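Hypothetical protein UNP Q5LQD5_SILPO (PDB 2IMH) is of unknown function, belongs to the DUF1028 family, and folds as two antiparallel sheets with helices packed on them. Local coordinates at residues 32-35 and 41-44; 59-62 and 66-69; 76-79 and 83-86. One frame throughout, in Å; residues are numbered along the deposited sequence. Where two conformers were deposited one is given.

Interaction 1. Residues 32-35 and 41-44; sequences VLRG and MSAS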
loop_
_atom_site.group_PDB
_atom_site.type_symbol
_atom_site.label_atom_id
_atom_site.label_comp_id
_atom_site.label_asym_id
_atom_site.label_seq_id
_atom_site.Cartn_x
_atom_site.Cartn_y
_atom_site.Cartn_z
ATOM N N VAL A 32 -8.111 2.526 0.867
ATOM C CA VAL A 32 -6.952 3.236 0.326
ATOM C C VAL A 32 -6.130 2.464 -0.698
ATOM O O VAL A 32 -5.748 3.024 -1.738
ATOM C CB VAL A 32 -6.020 3.704 1.454
ATOM C CG1 VAL A 32 -4.754 4.297 0.872
ATOM C CG2 VAL A 32 -6.733 4.738 2.325
ATOM N N LEU A 33 -5.871 1.186 -0.421
ATOM C CA LEU A 33 -4.807 0.505 -1.156
ATOM C C LEU A 33 -5.346 -0.369 -2.263
ATOM O O LEU A 33 -6.181 -1.223 -2.008
ATOM C CB LEU A 33 -3.952 -0.340 -0.209
ATOM C CG LEU A 33 -3.071 0.382 0.818
ATOM C CD1 LEU A 33 -2.466 -0.663 1.780
ATOM C CD2 LEU A 33 -1.964 1.234 0.154
ATOM N N ARG A 34 -4.842 -0.140 -3.482
ATOM C CA ARG A 34 -5.156 -0.973 -4.654
ATOM C C ARG A 34 -3.906 -1.205 -5.496
ATOM O O ARG A 34 -2.964 -0.418 -5.445
ATOM C CB ARG A 34 -6.239 -0.327 -5.518
ATOM C CG ARG A 34 -7.598 -0.278 -4.872
ATOM C CD ARG A 34 -8.517 0.702 -5.571
ATOM N NE ARG A 34 -9.694 0.875 -4.729
ATOM C CZ ARG A 34 -9.761 1.705 -3.690
ATOM N NH1 ARG A 34 -8.739 2.525 -3.397
ATOM N NH2 ARG A 34 -10.888 1.744 -2.971
ATOM N N GLY A 35 -3.926 -2.263 -6.302
ATOM C CA GLY A 35 -2.778 -2.585 -7.123
ATOM C C GLY A 35 -3.070 -3.651 -8.150
ATOM O O GLY A 35 -4.041 -4.398 -8.027
HETATM N N MSE A 41 0.593 0.584 -8.513
HETATM C CA MSE A 41 -0.080 0.704 -7.214
HETATM C C MSE A 41 -0.774 2.051 -7.103
HETATM O O MSE A 41 -0.329 3.039 -7.701
HETATM C CB MSE A 41 0.948 0.621 -6.076
HETATM C CG MSE A 41 1.652 -0.718 -5.916
HETATM SE SE MSE A 41 0.499 -2.173 -5.266
HETATM C CE MSE A 41 -0.196 -1.300 -3.631
ATOM N N SER A 42 -1.828 2.104 -6.289
ATOM C CA SER A 42 -2.443 3.393 -5.983
ATOM C C SER A 42 -2.857 3.487 -4.517
ATOM O O SER A 42 -3.154 2.476 -3.881
ATOM C CB SER A 42 -3.651 3.657 -6.884
ATOM O OG SER A 42 -4.681 2.720 -6.665
ATOM N N ALA A 43 -2.861 4.718 -4.002
ATOM C CA ALA A 43 -3.326 4.990 -2.641
ATOM C C ALA A 43 -4.313 6.125 -2.789
ATOM O O ALA A 43 -3.910 7.228 -3.155
ATOM C CB ALA A 43 -2.141 5.418 -1.740
ATOM N N SER A 44 -5.593 5.856 -2.540
ATOM C CA SER A 44 -6.618 6.890 -2.709
ATOM C C SER A 44 -7.197 7.201 -1.335
ATOM O O SER A 44 -7.736 6.315 -0.671
ATOM C CB SER A 44 -7.691 6.413 -3.691
ATOM O OG SER A 44 -8.746 7.370 -3.829
HETATM O O HOH W 1 -6.209 3.073 -4.385
#

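Interaction 2. Residues 59-62 and 66-69; sequences QHLR and HPED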
loop_
_atom_site.group_PDB
_atom_site.type_symbol
_atom_site.label_atom_id
_atom_site.label_comp_id
_atom_site.label_asym_id
_atom_site.label_seq_id
_atom_site.Cartn_x
_atom_site.Cartn_y
_atom_site.Cartn_z
ATOM N N GLN A 59 -6.060 2.094 -14.293
ATOM C CA GLN A 59 -6.395 1.951 -15.710
ATOM C C GLN A 59 -5.586 2.902 -16.588
ATOM O O GLN A 59 -5.109 2.509 -17.653
ATOM C CB GLN A 59 -7.895 2.141 -15.935
ATOM C CG GLN A 59 -8.318 1.777 -17.361
ATOM C CD GLN A 59 -7.982 0.343 -17.736
ATOM O OE1 GLN A 59 -8.229 -0.599 -16.968
ATOM N NE2 GLN A 59 -7.434 0.162 -18.931
ATOM N N HIS A 60 -5.400 4.147 -16.142
ATOM C CA HIS A 60 -4.591 5.075 -16.934
ATOM C C HIS A 60 -3.146 4.602 -17.065
ATOM O O HIS A 60 -2.538 4.775 -18.113
ATOM C CB HIS A 60 -4.654 6.494 -16.387
ATOM C CG HIS A 60 -5.982 7.149 -16.598
ATOM N ND1 HIS A 60 -6.304 7.817 -17.761
ATOM C CD2 HIS A 60 -7.083 7.211 -15.813
ATOM C CE1 HIS A 60 -7.540 8.282 -17.671
ATOM N NE2 HIS A 60 -8.034 7.931 -16.498
ATOM N N LEU A 61 -2.598 4.046 -15.993
ATOM C CA LEU A 61 -1.263 3.433 -16.039
ATOM C C LEU A 61 -1.198 2.247 -17.013
ATOM O O LEU A 61 -0.225 2.120 -17.769
ATOM C CB LEU A 61 -0.845 2.972 -14.648
ATOM C CG LEU A 61 -0.499 4.063 -13.630
ATOM C CD1 LEU A 61 -0.209 3.439 -12.234
ATOM C CD2 LEU A 61 0.648 4.972 -14.083
ATOM N N ARG A 62 -2.209 1.374 -16.970
ATOM C CA ARG A 62 -2.241 0.211 -17.867
ATOM C C ARG A 62 -2.201 0.690 -19.301
ATOM O O ARG A 62 -1.599 0.055 -20.142
ATOM C CB ARG A 62 -3.525 -0.598 -17.727
ATOM C CG ARG A 62 -3.696 -1.319 -16.435
ATOM C CD ARG A 62 -4.926 -2.210 -16.452
ATOM N NE ARG A 62 -5.104 -2.725 -15.098
ATOM C CZ ARG A 62 -5.965 -2.251 -14.207
ATOM N NH1 ARG A 62 -6.004 -2.790 -12.994
ATOM N NH2 ARG A 62 -6.796 -1.263 -14.522
ATOM N N HIS A 66 2.091 8.204 -17.971
ATOM C CA HIS A 66 3.025 8.459 -16.879
ATOM C C HIS A 66 2.204 8.733 -15.606
ATOM O O HIS A 66 1.140 9.346 -15.690
ATOM C CB HIS A 66 3.915 9.675 -17.201
ATOM C CG HIS A 66 4.890 10.005 -16.116
ATOM N ND1 HIS A 66 6.224 9.659 -16.181
ATOM C CD2 HIS A 66 4.725 10.636 -14.928
ATOM C CE1 HIS A 66 6.833 10.046 -15.074
ATOM N NE2 HIS A 66 5.944 10.642 -14.296
ATOM N N PRO A 67 2.676 8.261 -14.435
ATOM C CA PRO A 67 1.961 8.531 -13.168
ATOM C C PRO A 67 1.482 9.977 -12.972
ATOM O O PRO A 67 0.368 10.179 -12.495
ATOM C CB PRO A 67 2.991 8.159 -12.102
ATOM C CG PRO A 67 3.780 7.049 -12.755
ATOM C CD PRO A 67 3.870 7.408 -14.220
ATOM N N GLU A 68 2.291 10.970 -13.332
ATOM C CA GLU A 68 1.850 12.362 -13.160
ATOM C C GLU A 68 0.598 12.663 -13.990
ATOM O O GLU A 68 -0.360 13.276 -13.499
ATOM C CB GLU A 68 2.981 13.326 -13.518
ATOM C CG GLU A 68 2.580 14.780 -13.484
ATOM C CD GLU A 68 3.690 15.682 -13.979
ATOM O OE1 GLU A 68 4.872 15.449 -13.610
ATOM O OE2 GLU A 68 3.375 16.608 -14.752
ATOM N N ASP A 69 0.612 12.234 -15.251
ATOM C CA ASP A 69 -0.543 12.404 -16.136
ATOM C C ASP A 69 -1.761 11.578 -15.734
ATOM O O ASP A 69 -2.892 12.062 -15.796
ATOM C CB ASP A 69 -0.142 12.095 -17.573
ATOM C CG ASP A 69 0.884 13.076 -18.099
ATOM O OD1 ASP A 69 0.847 14.270 -17.691
ATOM O OD2 ASP A 69 1.727 12.657 -18.903
#

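Interaction 3. Residues 76-79 and 83-86; sequences SQDS and YRQL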
loop_
_atom_site.group_PDB
_atom_site.type_symbol
_atom_site.label_atom_id
_atom_site.label_comp_id
_atom_site.label_asym_id
_atom_site.label_seq_id
_atom_site.Cartn_x
_atom_site.Cartn_y
_atom_site.Cartn_z
ATOM N N SER A 76 -8.438 15.924 -12.289
ATOM C CA SER A 76 -8.929 17.097 -13.030
ATOM C C SER A 76 -10.406 16.985 -13.388
ATOM O O SER A 76 -11.119 18.000 -13.449
ATOM C CB SER A 76 -8.100 17.337 -14.301
ATOM O OG SER A 76 -8.387 16.374 -15.305
ATOM N N GLN A 77 -10.853 15.756 -13.636
ATOM C CA GLN A 77 -12.228 15.418 -14.036
ATOM C C GLN A 77 -13.224 15.525 -12.888
ATOM O O GLN A 77 -14.428 15.363 -13.087
ATOM C CB GLN A 77 -12.287 13.961 -14.516
ATOM C CG GLN A 77 -11.700 13.652 -15.887
ATOM C CD GLN A 77 -11.865 12.182 -16.249
ATOM O OE1 GLN A 77 -12.650 11.833 -17.135
ATOM N NE2 GLN A 77 -11.144 11.310 -15.546
ATOM N N ASP A 78 -12.722 15.733 -11.677
ATOM C CA ASP A 78 -13.568 15.622 -10.484
ATOM C C ASP A 78 -13.700 16.979 -9.820
ATOM O O ASP A 78 -12.720 17.503 -9.299
ATOM C CB ASP A 78 -12.923 14.602 -9.531
ATOM C CG ASP A 78 -13.746 14.311 -8.287
ATOM O OD1 ASP A 78 -14.662 15.097 -7.907
ATOM O OD2 ASP A 78 -13.427 13.262 -7.665
ATOM N N SER A 79 -14.921 17.528 -9.810
ATOM C CA SER A 79 -15.163 18.846 -9.212
ATOM C C SER A 79 -14.931 18.888 -7.707
ATOM O O SER A 79 -14.745 19.973 -7.136
ATOM C CB SER A 79 -16.580 19.343 -9.523
ATOM O OG SER A 79 -17.556 18.482 -8.953
ATOM N N TYR A 83 -11.120 17.878 -1.918
ATOM C CA TYR A 83 -11.390 17.124 -0.693
ATOM C C TYR A 83 -10.754 15.737 -0.659
ATOM O O TYR A 83 -11.107 14.903 0.179
ATOM C CB TYR A 83 -12.888 17.008 -0.469
ATOM C CG TYR A 83 -13.485 18.329 -0.053
ATOM C CD1 TYR A 83 -13.706 18.620 1.291
ATOM C CD2 TYR A 83 -13.777 19.304 -1.005
ATOM C CE1 TYR A 83 -14.236 19.854 1.679
ATOM C CE2 TYR A 83 -14.299 20.535 -0.635
ATOM C CZ TYR A 83 -14.528 20.801 0.708
ATOM O OH TYR A 83 -15.053 22.024 1.085
ATOM N N ARG A 84 -9.805 15.488 -1.556
ATOM C CA ARG A 84 -9.197 14.148 -1.584
ATOM C C ARG A 84 -7.747 14.178 -2.037
ATOM O O ARG A 84 -7.213 15.244 -2.375
ATOM C CB ARG A 84 -10.049 13.133 -2.373
ATOM C CG ARG A 84 -11.167 13.741 -3.245
ATOM C CD ARG A 84 -11.940 12.674 -4.011
ATOM N NE ARG A 84 -13.058 13.258 -4.762
ATOM C CZ ARG A 84 -14.213 13.633 -4.210
ATOM N NH1 ARG A 84 -14.426 13.471 -2.901
ATOM N NH2 ARG A 84 -15.158 14.162 -4.968
ATOM N N GLN A 85 -7.111 13.008 -2.017
ATOM C CA GLN A 85 -5.674 12.909 -2.164
ATOM C C GLN A 85 -5.394 11.572 -2.862
ATOM O O GLN A 85 -6.042 10.576 -2.552
ATOM C CB GLN A 85 -5.014 12.930 -0.785
ATOM C CG GLN A 85 -3.500 12.815 -0.813
ATOM C CD GLN A 85 -2.871 12.993 0.558
ATOM O OE1 GLN A 85 -3.312 12.404 1.545
ATOM N NE2 GLN A 85 -1.812 13.801 0.617
ATOM N N LEU A 86 -4.466 11.575 -3.808
ATOM C CA LEU A 86 -4.212 10.400 -4.638
ATOM C C LEU A 86 -2.730 10.242 -4.929
ATOM O O LEU A 86 -2.033 11.215 -5.227
ATOM C CB LEU A 86 -4.972 10.530 -5.974
ATOM C CG LEU A 86 -4.853 9.336 -6.943
ATOM C CD1 LEU A 86 -5.473 8.082 -6.315
ATOM C CD2 LEU A 86 -5.506 9.646 -8.297
#

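Interaction 1. Residues 32-35 and 41-44
Arg34 and Ser42 face each other as the hydrogen-bonded pair of an antiparallel strand pairing and satisfy each other's backbone twice: Arg34 N gives to Ser42 O at 3.1 Å, and Ser42 N to Arg34 O at 2.9 Å. A third backbone bond runs from Ser44 N to Val32 O at 2.9 Å. The strand axes run at 157°, as in a beta hairpin. Val32 O also accepts from water 1 at 2.7 Å, so this carbonyl serves two donors. The same water donates to Ser42 OG at 2.8 Å and accepts from Arg34 NH1 at 2.8 Å in the guanidinium plane, bridging both strands. Ser42 OG, held between its backbone N and carbonyl carbon (chi1 64°), further bonds Gly54 O; Ser44 OG bonds Ser50 O, and Arg34 NH1 also reaches Trp31 O. Val32 CG1 meets Ala43 CB at 3.9 Å, an apolar contact; selenomethionine Met41, bent at chi2 and chi3, folds back so that its CE lies 3.4 Å from Arg34 O. Strand 33-36 is one of the two outermost strands of its four-stranded sheet, while 40-45 continues to 85-90 through backbone bonds to Ala87 and Met89. Leu33, Met41 and Ala43 pack on strand 4-11 of the second sheet, and Arg34, Ser42 and Ser44 on helix 51-62.

Interaction 2. Residues 59-62 and 66-69
Leu61 lays one methyl, CD2, over the flat of the Pro67 pyrrolidine ring. The evidence is the evenness of its distances: from Leu61 CD2 to Pro67 N and CA is 3.9 Å, and from the same methyl to Pro67 CG and CD 4.0 Å, as expected for an atom above the ring rather than beside it. Leu61 gets there with CG anti to its carbonyl carbon (chi1 -71°), while chi2 of 175° sends CD1 out anti to CA and leaves CD2 as the branch turned to the proline. The nearest CA atoms of the two backbones, Leu61 CA and His66 CA, are 6.7 Å apart. The segments are the end of helix 51-62 and the start of helix 67-76, two successive helices joined by a short loop, in which His66 occupies the N-cap position and Pro67 the first turn. The CB of His66 is directed away from the 59-62 segment; Pro67 CD sits 3.3 Å above one face of the His66 ring, offset toward the rim, and Glu68 CA lies at its edge in plane. Pro67 also touches Asp90, Asn94 and Ala96, so this junction rests on the hairpin of strands 85-90 and 95-99. Within the first helix, Arg62 NH2 bonds Gln59 OE1 at 2.9 Å from above the amide plane, 50° out of it, while Arg62 NH1 forms a salt bridge with Asp36.

Interaction 3. Residues 76-79 and 83-86
The guanidinium of Arg84 takes the carboxylate carbon of Asp78, CG, at its edge and in its plane, along the side carrying NE and NH2. Arg84 NE bonds Asp78 OD2 at 2.9 Å and Arg84 NH2 bonds Asp78 OD1 at 3.1 Å, a side-on salt bridge with one nitrogen for each oxygen; a longer, weak bond runs from Arg84 NH2 to Asp78 OD2 at 3.3 Å. The two planes are turned 36° against each other, and the two oxygens are met differently: Asp78 OD1 on its syn lone pair, Asp78 OD2 from above the carboxylate plane, 38° out of it. The side chains come from opposite directions, spanning the 10.0 Å between Asp78 CA and Arg84 CA. This pair closes the loop between helix 67-76 and strand 85-90, linking the loop just after the helix to the residue that precedes the strand. Arg84 holds its CG nearly eclipsed with its backbone N (chi1 14°), and then runs extended to NE. Each charge has a second hold: Asp78 OD1 accepts from Gly80 N, within the loop, and Arg84 NH1 donates to Ala48 O. Arg84 also lies against Ser50, in the loop before helix 51-62, and Trp53 in its first turn.

Interaction 1 is the buried one, its centre about 6 Å from that of the chain, whereas interaction 2, at about 17 Å, is partly buried and interaction 3, at about 20 Å, lies at the surface. The chemistry follows: backbone hydrogen bonds and a bridging water in the first, a single methyl-on-ring contact in the second, and a charged pair in the third. Interactions 1 and 3 both reach one sheet, where strands 40-45 and 85-90 are neighbours, and touch through Leu86 CD1, packed against Ala43 O and Ser44 CB. Helix 51-62, which covers one face of interaction 1, supplies Leu61 to interaction 2; helix 67-76 leads from there toward the loop of interaction 3.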